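Local structure of peptide ABC transporter, peptide-binding protein (Thermus thermophilus, 2D5W) at residues 54-59 and 578-583; 69-74 and 79-84; 313-318 and 399-404. The protein binds oligopeptides, a pentapeptide in this crystal, and probably serves as the solute-binding component that delivers them to an ABC transporter. All blocks are in the same frame, centred on the assembly; numbering follows the deposited sequence.

Interaction 1 (54-59 and 578-583); sequences FPVLAT and NAWEIG
Phe54 and Trp580 meet edge to edge, joining the end of strand 53-55, partner of 45-47 in a small two-stranded sheet, to a type I beta turn at residues 578-581 in the C-terminal part of this solute-binding protein. The two side chains come from opposite directions. Phe54 CE2 stands 3.9 Å from Trp580 CH2, near the plane of each ring, so the contact is made by ring rims rather than by stacked faces. Val56 adds a smaller contact: its CG2 methyl lies 4.1 Å from Trp580 CH2 and approaches the indole obliquely. Hydrocarbon suits both partners, since the six-membered end of the indole offers only carbon here.

The turn fixes where that indole lies. Trp580 CG sits between the backbone N and the carbonyl carbon (chi1 58°), which folds the ring back over the turn until Asn578 CA lies 3.7 Å above one face, toward the rim. Phe232 also meets the ring, with the two planes about 35° apart, while Arg228 donates to the Trp580 carbonyl oxygen.

Further out, the turn is closed by the backbone bond from Glu581 N to Asn578 O, 3.0 Å long. Side chains repeat the link across the same four residues, an amide donor at the first position suiting a carboxylate at the fourth. Asn578 ND2 also reaches Asn562 O, and Glu581 OE2 also accepts from Trp593 NE1. Asn578 ND2 gives a nearly straight bond (162°) to the anti lone pair of Glu581 OE2, which lies close to the amide plane.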
loop_
_atom_site.group_PDB
_atom_site.type_symbol
_atom_site.label_atom_id
_atom_site.label_comp_id
_atom_site.label_asym_id
_atom_site.label_seq_id
_atom_site.Cartn_x
_atom_site.Cartn_y
_atom_site.Cartn_z
ATOM N N PHE A 54 -17.766 -1.470 10.359
ATOM C CA PHE A 54 -18.574 -2.492 10.998
ATOM C C PHE A 54 -17.733 -3.123 12.096
ATOM O O PHE A 54 -16.508 -3.167 12.013
ATOM C CB PHE A 54 -19.103 -3.527 9.985
ATOM C CG PHE A 54 -18.065 -4.472 9.450
ATOM C CD1 PHE A 54 -17.163 -4.074 8.469
ATOM C CD2 PHE A 54 -18.017 -5.785 9.908
ATOM C CE1 PHE A 54 -16.230 -4.973 7.951
ATOM C CE2 PHE A 54 -17.092 -6.688 9.400
ATOM C CZ PHE A 54 -16.195 -6.283 8.420
ATOM N N PRO A 55 -18.380 -3.602 13.163
ATOM C CA PRO A 55 -17.589 -4.200 14.237
ATOM C C PRO A 55 -17.039 -5.585 13.940
ATOM O O PRO A 55 -17.721 -6.418 13.355
ATOM C CB PRO A 55 -18.564 -4.204 15.410
ATOM C CG PRO A 55 -19.873 -4.477 14.739
ATOM C CD PRO A 55 -19.820 -3.625 13.479
ATOM N N VAL A 56 -15.785 -5.809 14.320
ATOM C CA VAL A 56 -15.173 -7.117 14.156
ATOM C C VAL A 56 -14.760 -7.553 15.563
ATOM O O VAL A 56 -15.564 -8.176 16.256
ATOM C CB VAL A 56 -13.977 -7.089 13.169
ATOM C CG1 VAL A 56 -13.368 -8.486 13.046
ATOM C CG2 VAL A 56 -14.462 -6.617 11.796
ATOM N N LEU A 57 -13.558 -7.215 16.019
ATOM C CA LEU A 57 -13.181 -7.617 17.372
ATOM C C LEU A 57 -13.689 -6.659 18.451
ATOM O O LEU A 57 -13.582 -6.955 19.642
ATOM C CB LEU A 57 -11.666 -7.810 17.487
ATOM C CG LEU A 57 -11.125 -8.982 16.659
ATOM C CD1 LEU A 57 -9.658 -9.207 16.988
ATOM C CD2 LEU A 57 -11.930 -10.243 16.948
ATOM N N ALA A 58 -14.234 -5.517 18.034
ATOM C CA ALA A 58 -14.814 -4.550 18.968
ATOM C C ALA A 58 -16.319 -4.835 19.009
ATOM O O ALA A 58 -16.865 -5.436 18.084
ATOM C CB ALA A 58 -14.559 -3.127 18.493
ATOM N N THR A 59 -16.988 -4.398 20.072
ATOM C CA THR A 59 -18.420 -4.648 20.228
ATOM C C THR A 59 -19.329 -3.834 19.318
ATOM O O THR A 59 -20.403 -4.299 18.932
ATOM C CB THR A 59 -18.874 -4.382 21.667
ATOM O OG1 THR A 59 -18.608 -3.014 21.996
ATOM C CG2 THR A 59 -18.138 -5.295 22.641
ATOM N N ASN A 578 -13.499 -10.082 5.115
ATOM C CA ASN A 578 -14.586 -10.827 5.759
ATOM C C ASN A 578 -14.220 -12.301 5.623
ATOM O O ASN A 578 -15.079 -13.149 5.371
ATOM C CB ASN A 578 -15.890 -10.563 5.004
ATOM C CG ASN A 578 -15.830 -11.047 3.559
ATOM O OD1 ASN A 578 -14.756 -11.099 2.956
ATOM N ND2 ASN A 578 -16.982 -11.397 2.997
ATOM N N ALA A 579 -12.941 -12.600 5.815
ATOM C CA ALA A 579 -12.419 -13.948 5.634
ATOM C C ALA A 579 -13.121 -15.091 6.350
ATOM O O ALA A 579 -13.054 -16.233 5.893
ATOM C CB ALA A 579 -10.928 -13.967 5.961
ATOM N N TRP A 580 -13.793 -14.798 7.457
ATOM C CA TRP A 580 -14.488 -15.832 8.217
ATOM C C TRP A 580 -15.766 -16.349 7.560
ATOM O O TRP A 580 -16.308 -17.366 7.991
ATOM C CB TRP A 580 -14.814 -15.317 9.623
ATOM C CG TRP A 580 -15.655 -14.078 9.612
ATOM C CD1 TRP A 580 -17.020 -14.007 9.588
ATOM C CD2 TRP A 580 -15.181 -12.729 9.559
ATOM N NE1 TRP A 580 -17.422 -12.694 9.522
ATOM C CE2 TRP A 580 -16.314 -11.888 9.502
ATOM C CE3 TRP A 580 -13.905 -12.149 9.553
ATOM C CZ2 TRP A 580 -16.209 -10.493 9.438
ATOM C CZ3 TRP A 580 -13.801 -10.762 9.490
ATOM C CH2 TRP A 580 -14.947 -9.951 9.432
ATOM N N GLU A 581 -16.259 -15.662 6.534
ATOM C CA GLU A 581 -17.486 -16.109 5.874
ATOM C C GLU A 581 -17.296 -16.520 4.419
ATOM O O GLU A 581 -18.267 -16.668 3.681
ATOM C CB GLU A 581 -18.582 -15.039 5.988
ATOM C CG GLU A 581 -18.142 -13.639 5.615
ATOM C CD GLU A 581 -19.260 -12.615 5.731
ATOM O OE1 GLU A 581 -20.108 -12.742 6.641
ATOM O OE2 GLU A 581 -19.279 -11.670 4.921
ATOM N N ILE A 582 -16.048 -16.710 4.008
ATOM C CA ILE A 582 -15.768 -17.141 2.647
ATOM C C ILE A 582 -15.882 -18.662 2.627
ATOM O O ILE A 582 -15.296 -19.356 3.460
ATOM C CB ILE A 582 -14.359 -16.694 2.200
ATOM C CG1 ILE A 582 -14.306 -15.162 2.151
ATOM C CG2 ILE A 582 -14.025 -17.301 0.840
ATOM C CD1 ILE A 582 -12.936 -14.582 1.873
ATOM N N GLY A 583 -16.658 -19.184 1.686
ATOM C CA GLY A 583 -16.827 -20.622 1.624
ATOM C C GLY A 583 -17.527 -21.118 0.378
ATOM O O GLY A 583 -17.926 -20.338 -0.486
#

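Interaction 2 (69-74 and 79-84)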
loop_
_atom_site.group_PDB
_atom_site.type_symbol
_atom_site.label_atom_id
_atom_site.label_comp_id
_atom_site.label_asym_id
_atom_site.label_seq_id
_atom_site.Cartn_x
_atom_site.Cartn_y
_atom_site.Cartn_z
ATOM N N LEU A 69 -18.103 8.637 20.447
ATOM C CA LEU A 69 -17.278 9.638 19.781
ATOM C C LEU A 69 -17.532 10.981 20.451
ATOM O O LEU A 69 -18.682 11.346 20.709
ATOM C CB LEU A 69 -17.621 9.765 18.295
ATOM C CG LEU A 69 -17.263 8.638 17.325
ATOM C CD1 LEU A 69 -17.626 9.086 15.917
ATOM C CD2 LEU A 69 -15.776 8.307 17.407
ATOM N N ARG A 70 -16.458 11.704 20.741
ATOM C CA ARG A 70 -16.563 13.022 21.356
ATOM C C ARG A 70 -15.622 13.982 20.646
ATOM O O ARG A 70 -14.414 13.750 20.580
ATOM C CB ARG A 70 -16.206 12.965 22.843
ATOM C CG ARG A 70 -17.236 12.265 23.714
ATOM C CD ARG A 70 -16.778 12.226 25.163
ATOM N NE ARG A 70 -15.545 11.458 25.313
ATOM C CZ ARG A 70 -15.468 10.135 25.213
ATOM N NH1 ARG A 70 -14.299 9.527 25.357
ATOM N NH2 ARG A 70 -16.560 9.418 24.984
ATOM N N VAL A 71 -16.186 15.055 20.103
ATOM C CA VAL A 71 -15.399 16.059 19.403
ATOM C C VAL A 71 -15.427 17.350 20.204
ATOM O O VAL A 71 -16.498 17.877 20.508
ATOM C CB VAL A 71 -15.968 16.342 17.997
ATOM C CG1 VAL A 71 -15.143 17.425 17.314
ATOM C CG2 VAL A 71 -15.968 15.072 17.169
ATOM N N THR A 72 -14.251 17.853 20.555
ATOM C CA THR A 72 -14.163 19.090 21.315
ATOM C C THR A 72 -13.335 20.119 20.557
ATOM O O THR A 72 -12.341 19.783 19.914
ATOM C CB THR A 72 -13.532 18.851 22.704
ATOM O OG1 THR A 72 -12.241 18.253 22.551
ATOM C CG2 THR A 72 -14.413 17.926 23.533
ATOM N N ASP A 73 -13.761 21.375 20.622
ATOM C CA ASP A 73 -13.053 22.450 19.942
ATOM C C ASP A 73 -11.876 22.908 20.792
ATOM O O ASP A 73 -12.046 23.267 21.956
ATOM C CB ASP A 73 -13.999 23.625 19.686
ATOM C CG ASP A 73 -15.196 23.231 18.846
ATOM O OD1 ASP A 73 -14.990 22.700 17.734
ATOM O OD2 ASP A 73 -16.341 23.450 19.295
ATOM N N ILE A 74 -10.680 22.886 20.213
ATOM C CA ILE A 74 -9.489 23.303 20.938
ATOM C C ILE A 74 -8.994 24.664 20.461
ATOM O O ILE A 74 -7.865 25.063 20.752
ATOM C CB ILE A 74 -8.352 22.260 20.800
ATOM C CG1 ILE A 74 -7.959 22.094 19.331
ATOM C CG2 ILE A 74 -8.805 20.924 21.378
ATOM C CD1 ILE A 74 -6.804 21.132 19.112
ATOM N N LYS A 79 -9.758 20.550 16.285
ATOM C CA LYS A 79 -10.530 19.709 17.185
ATOM C C LYS A 79 -9.745 18.576 17.819
ATOM O O LYS A 79 -8.657 18.206 17.370
ATOM C CB LYS A 79 -11.695 19.080 16.421
ATOM C CG LYS A 79 -12.533 20.045 15.608
ATOM C CD LYS A 79 -13.416 19.284 14.626
ATOM C CE LYS A 79 -14.344 20.213 13.867
ATOM N NZ LYS A 79 -13.589 21.251 13.119
ATOM N N ARG A 80 -10.343 18.022 18.868
ATOM C CA ARG A 80 -9.809 16.880 19.585
ATOM C C ARG A 80 -10.899 15.834 19.405
ATOM O O ARG A 80 -12.076 16.113 19.641
ATOM C CB ARG A 80 -9.653 17.194 21.072
ATOM C CG ARG A 80 -9.247 16.006 21.940
ATOM C CD ARG A 80 -9.499 16.324 23.411
ATOM N NE ARG A 80 -9.136 15.233 24.313
ATOM C CZ ARG A 80 -7.897 14.969 24.714
ATOM N NH1 ARG A 80 -6.886 15.718 24.297
ATOM N NH2 ARG A 80 -7.670 13.958 25.543
ATOM N N LEU A 81 -10.519 14.649 18.948
ATOM C CA LEU A 81 -11.482 13.575 18.770
ATOM C C LEU A 81 -11.138 12.434 19.712
ATOM O O LEU A 81 -9.982 12.010 19.782
ATOM C CB LEU A 81 -11.464 13.041 17.334
ATOM C CG LEU A 81 -12.241 11.731 17.146
ATOM C CD1 LEU A 81 -13.734 11.979 17.331
ATOM C CD2 LEU A 81 -11.962 11.156 15.767
ATOM N N GLU A 82 -12.138 11.961 20.448
ATOM C CA GLU A 82 -11.958 10.824 21.344
ATOM C C GLU A 82 -12.879 9.731 20.827
ATOM O O GLU A 82 -14.040 9.981 20.497
ATOM C CB GLU A 82 -12.305 11.186 22.793
ATOM C CG GLU A 82 -11.306 12.147 23.424
ATOM C CD GLU A 82 -11.402 12.202 24.938
ATOM O OE1 GLU A 82 -10.607 12.947 25.550
ATOM O OE2 GLU A 82 -12.262 11.503 25.515
ATOM N N MET A 83 -12.344 8.518 20.747
ATOM C CA MET A 83 -13.083 7.376 20.236
ATOM C C MET A 83 -13.016 6.198 21.206
ATOM O O MET A 83 -11.954 5.601 21.388
ATOM C CB MET A 83 -12.486 6.978 18.890
ATOM C CG MET A 83 -13.067 5.732 18.274
ATOM S SD MET A 83 -12.102 5.255 16.840
ATOM C CE MET A 83 -12.645 6.479 15.748
ATOM N N ASP A 84 -14.152 5.864 21.815
ATOM C CA ASP A 84 -14.227 4.765 22.779
ATOM C C ASP A 84 -14.466 3.423 22.106
ATOM O O ASP A 84 -15.471 3.230 21.418
ATOM C CB ASP A 84 -15.365 4.992 23.776
ATOM C CG ASP A 84 -15.168 6.221 24.639
ATOM O OD1 ASP A 84 -16.164 6.649 25.263
ATOM O OD2 ASP A 84 -14.042 6.751 24.708
HETATM O O HOH W 1 -13.274 23.334 15.488
#
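Arg70 reaches across a beta hairpin, from strand 69-75 to Glu82 and Asp84 of strand 78-86, in the antiparallel sheet that strands 136-141 and 127-131 continue. Arg70 with Glu82 and Thr72 with Arg80 are hydrogen-bonded pairs, each joined by two backbone bonds; Arg70 N to Glu82 O measures 3.0 Å.

The face carrying these polar residues is closely knit. A bend at chi3 (-63°) turns the Arg70 guanidinium along the neighbouring strand, where it takes Asp84 end-on: NH2 lies 2.8 Å from OD1, which it meets from above the carboxylate plane, and NH1 bonds OD2. Arg70 NH1 also reaches the anti lone pair of Glu82 OE2 at 2.8 Å, whereas the bond from NE to the same oxygen is longer and more bent. All these acceptors lie near the guanidinium plane, although the Glu82 carboxylate stands almost perpendicular to it (89°). Thr138 also bonds Asp84 OD2, and Arg130 also pairs with Glu82 OE2. An alanine in place of Arg70 is likely to leave the carboxylates of Asp84 and Glu82 without the cation they share.

On the opposite face the packing is apolar toward the buried Leu81 and Met83. Leu69 CD2 lies 3.8 Å from Met83 CG, the two chains side by side, and Val71 CG2 touches Leu81 CD1. Toward the hairpin turn the contact opens to solvent: Asp73 OD1 and Lys79 NZ stand 5.0 Å apart, and one water bridges them, while the lysine's aliphatic part rests on Val71 CG1. Back on the polar face, Arg80, whose NH1 pairs with Glu142, sends both NE and NH2 to the single oxygen Glu82 OE1, NE at 3.0 Å.

Interaction 3 (313-318 and 399-404)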
loop_
_atom_site.group_PDB
_atom_site.type_symbol
_atom_site.label_atom_id
_atom_site.label_comp_id
_atom_site.label_asym_id
_atom_site.label_seq_id
_atom_site.Cartn_x
_atom_site.Cartn_y
_atom_site.Cartn_z
ATOM N N ASN A 313 21.836 15.038 -2.937
ATOM C CA ASN A 313 23.073 14.505 -2.377
ATOM C C ASN A 313 23.589 13.328 -3.206
ATOM O O ASN A 313 24.712 12.869 -3.003
ATOM C CB ASN A 313 22.883 14.086 -0.916
ATOM C CG ASN A 313 21.749 13.106 -0.734
ATOM O OD1 ASN A 313 20.581 13.455 -0.894
ATOM N ND2 ASN A 313 22.087 11.867 -0.396
ATOM N N CYS A 314 22.760 12.828 -4.123
ATOM C CA CYS A 314 23.164 11.742 -5.016
ATOM C C CYS A 314 23.582 12.459 -6.290
ATOM O O CYS A 314 22.745 12.988 -7.014
ATOM C CB CYS A 314 21.997 10.788 -5.310
ATOM S SG CYS A 314 21.360 9.946 -3.829
ATOM N N GLN A 315 24.881 12.488 -6.563
ATOM C CA GLN A 315 25.367 13.203 -7.734
ATOM C C GLN A 315 24.721 12.768 -9.046
ATOM O O GLN A 315 24.571 13.582 -9.955
ATOM C CB GLN A 315 26.891 13.102 -7.827
ATOM C CG GLN A 315 27.516 14.096 -8.806
ATOM C CD GLN A 315 27.054 15.531 -8.575
ATOM O OE1 GLN A 315 27.085 16.037 -7.450
ATOM N NE2 GLN A 315 26.629 16.195 -9.643
ATOM N N VAL A 316 24.335 11.500 -9.149
ATOM C CA VAL A 316 23.690 11.003 -10.365
ATOM C C VAL A 316 22.403 11.790 -10.622
ATOM O O VAL A 316 22.066 12.105 -11.764
ATOM C CB VAL A 316 23.347 9.503 -10.241
ATOM C CG1 VAL A 316 22.606 9.031 -11.483
ATOM C CG2 VAL A 316 24.621 8.696 -10.043
ATOM N N VAL A 317 21.691 12.106 -9.545
ATOM C CA VAL A 317 20.454 12.869 -9.634
ATOM C C VAL A 317 20.739 14.260 -10.198
ATOM O O VAL A 317 20.035 14.736 -11.087
ATOM C CB VAL A 317 19.791 12.992 -8.244
ATOM C CG1 VAL A 317 18.656 14.002 -8.278
ATOM C CG2 VAL A 317 19.271 11.630 -7.808
ATOM N N LYS A 318 21.775 14.911 -9.679
ATOM C CA LYS A 318 22.141 16.242 -10.155
ATOM C C LYS A 318 22.678 16.184 -11.581
ATOM O O LYS A 318 22.395 17.063 -12.390
ATOM C CB LYS A 318 23.179 16.877 -9.227
ATOM C CG LYS A 318 22.648 17.169 -7.828
ATOM C CD LYS A 318 23.621 18.013 -7.012
ATOM C CE LYS A 318 23.760 19.421 -7.579
ATOM N NZ LYS A 318 24.681 20.266 -6.763
ATOM N N ASN A 399 29.772 19.861 -13.134
ATOM C CA ASN A 399 30.895 19.875 -12.205
ATOM C C ASN A 399 32.178 19.429 -12.908
ATOM O O ASN A 399 33.013 18.742 -12.319
ATOM C CB ASN A 399 30.611 18.963 -11.004
ATOM C CG ASN A 399 29.504 19.496 -10.107
ATOM O OD1 ASN A 399 29.127 18.855 -9.124
ATOM N ND2 ASN A 399 28.986 20.673 -10.434
ATOM N N GLY A 400 32.317 19.812 -14.176
ATOM C CA GLY A 400 33.502 19.464 -14.944
ATOM C C GLY A 400 33.559 18.031 -15.444
ATOM O O GLY A 400 34.534 17.630 -16.079
ATOM N N ARG A 401 32.510 17.262 -15.171
ATOM C CA ARG A 401 32.448 15.866 -15.584
ATOM C C ARG A 401 31.460 15.659 -16.723
ATOM O O ARG A 401 30.391 16.265 -16.747
ATOM C CB ARG A 401 32.038 15.002 -14.390
ATOM C CG ARG A 401 33.031 15.032 -13.240
ATOM C CD ARG A 401 32.380 14.692 -11.902
ATOM N NE ARG A 401 31.519 13.514 -11.969
ATOM C CZ ARG A 401 30.227 13.547 -12.284
ATOM N NH1 ARG A 401 29.636 14.703 -12.561
ATOM N NH2 ARG A 401 29.526 12.423 -12.326
ATOM N N THR A 402 31.822 14.801 -17.671
ATOM C CA THR A 402 30.941 14.517 -18.795
ATOM C C THR A 402 29.919 13.475 -18.366
ATOM O O THR A 402 30.275 12.360 -17.988
ATOM C CB THR A 402 31.726 13.989 -20.006
ATOM O OG1 THR A 402 32.620 15.008 -20.466
ATOM C CG2 THR A 402 30.777 13.606 -21.134
ATOM N N VAL A 403 28.648 13.849 -18.421
ATOM C CA VAL A 403 27.578 12.947 -18.027
ATOM C C VAL A 403 26.687 12.588 -19.210
ATOM O O VAL A 403 26.448 13.408 -20.103
ATOM C CB VAL A 403 26.710 13.574 -16.911
ATOM C CG1 VAL A 403 27.580 13.912 -15.708
ATOM C CG2 VAL A 403 26.012 14.814 -17.423
ATOM N N ARG A 404 26.215 11.347 -19.209
ATOM C CA ARG A 404 25.340 10.839 -20.260
ATOM C C ARG A 404 23.952 10.600 -19.684
ATOM O O ARG A 404 23.815 10.187 -18.531
ATOM C CB ARG A 404 25.882 9.521 -20.812
ATOM C CG ARG A 404 27.213 9.641 -21.513
ATOM C CD ARG A 404 27.715 8.290 -21.992
ATOM N NE ARG A 404 26.773 7.619 -22.883
ATOM C CZ ARG A 404 25.903 6.690 -22.498
ATOM N NH1 ARG A 404 25.087 6.137 -23.384
ATOM N NH2 ARG A 404 25.853 6.304 -21.230
HETATM O O HOH W 2 27.044 18.877 -6.546
HETATM O O HOH W 3 25.920 19.359 -9.727
#
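Gln315, in the first turn of helix 315-320, faces the two-residue hairpin loop that joins strands 394-398 and 401-410, where Asn399 and Gly400, with positive phi values of 56° and 77°, are the central residues of a type I' turn. Asparagine and glycine are the residues that most readily accept such a backbone.

The side-chain contact is loose and wet. Gln315 NE2 is 3.7 Å from Asn399 OD1, too far for a direct bond, and the two amide planes are turned 46° against each other. Two waters fill in: one accepts from Gln315 NE2, the other donates to Gln315 OE1 (3.0 Å), and each gives a weak bond to Asn399 OD1. The second also accepts from Lys318 NZ at 2.7 Å, drawing in a charge one helical turn along. With chi1 near 180°, Gln315 CG is set over one face of the Arg401 guanidinium, 4.4 Å from Arg401 NH1, and a bend at chi2 then turns the terminal amide toward Asn399.

Asp319 secures both polar ends, bonding Gln315 NE2 through OD2 and pairing with Arg401 NH2 through OD1. Cys314, at the helix N-cap, is tied by a disulfide to Cys458. The helix start thus lies beside the hairpin tip at the surface, with Gln315 also resting on Val398 of strand 394-398.

Overall arrangement
The three contacts are separate sites on one chain. Interactions 1 and 2 are neighbours, their centres 27 Å apart and their nearest atoms about 7 Å apart; strand 53-55 leads on to strand 69-75, and Ala58 touches Ile85 of strand 78-86, just beyond the hairpin contact. Interaction 3 lies far off: interactions 1 and 3 are on opposite sides of the chain's centre, their centres 54 Å apart, and those of 2 and 3 are 51 Å apart. Along the chain, the pairing of 54-59 with 578-583 encloses both others, which follow each other in series. Together they tie strands, turns and a helix start of the scaffold to one another.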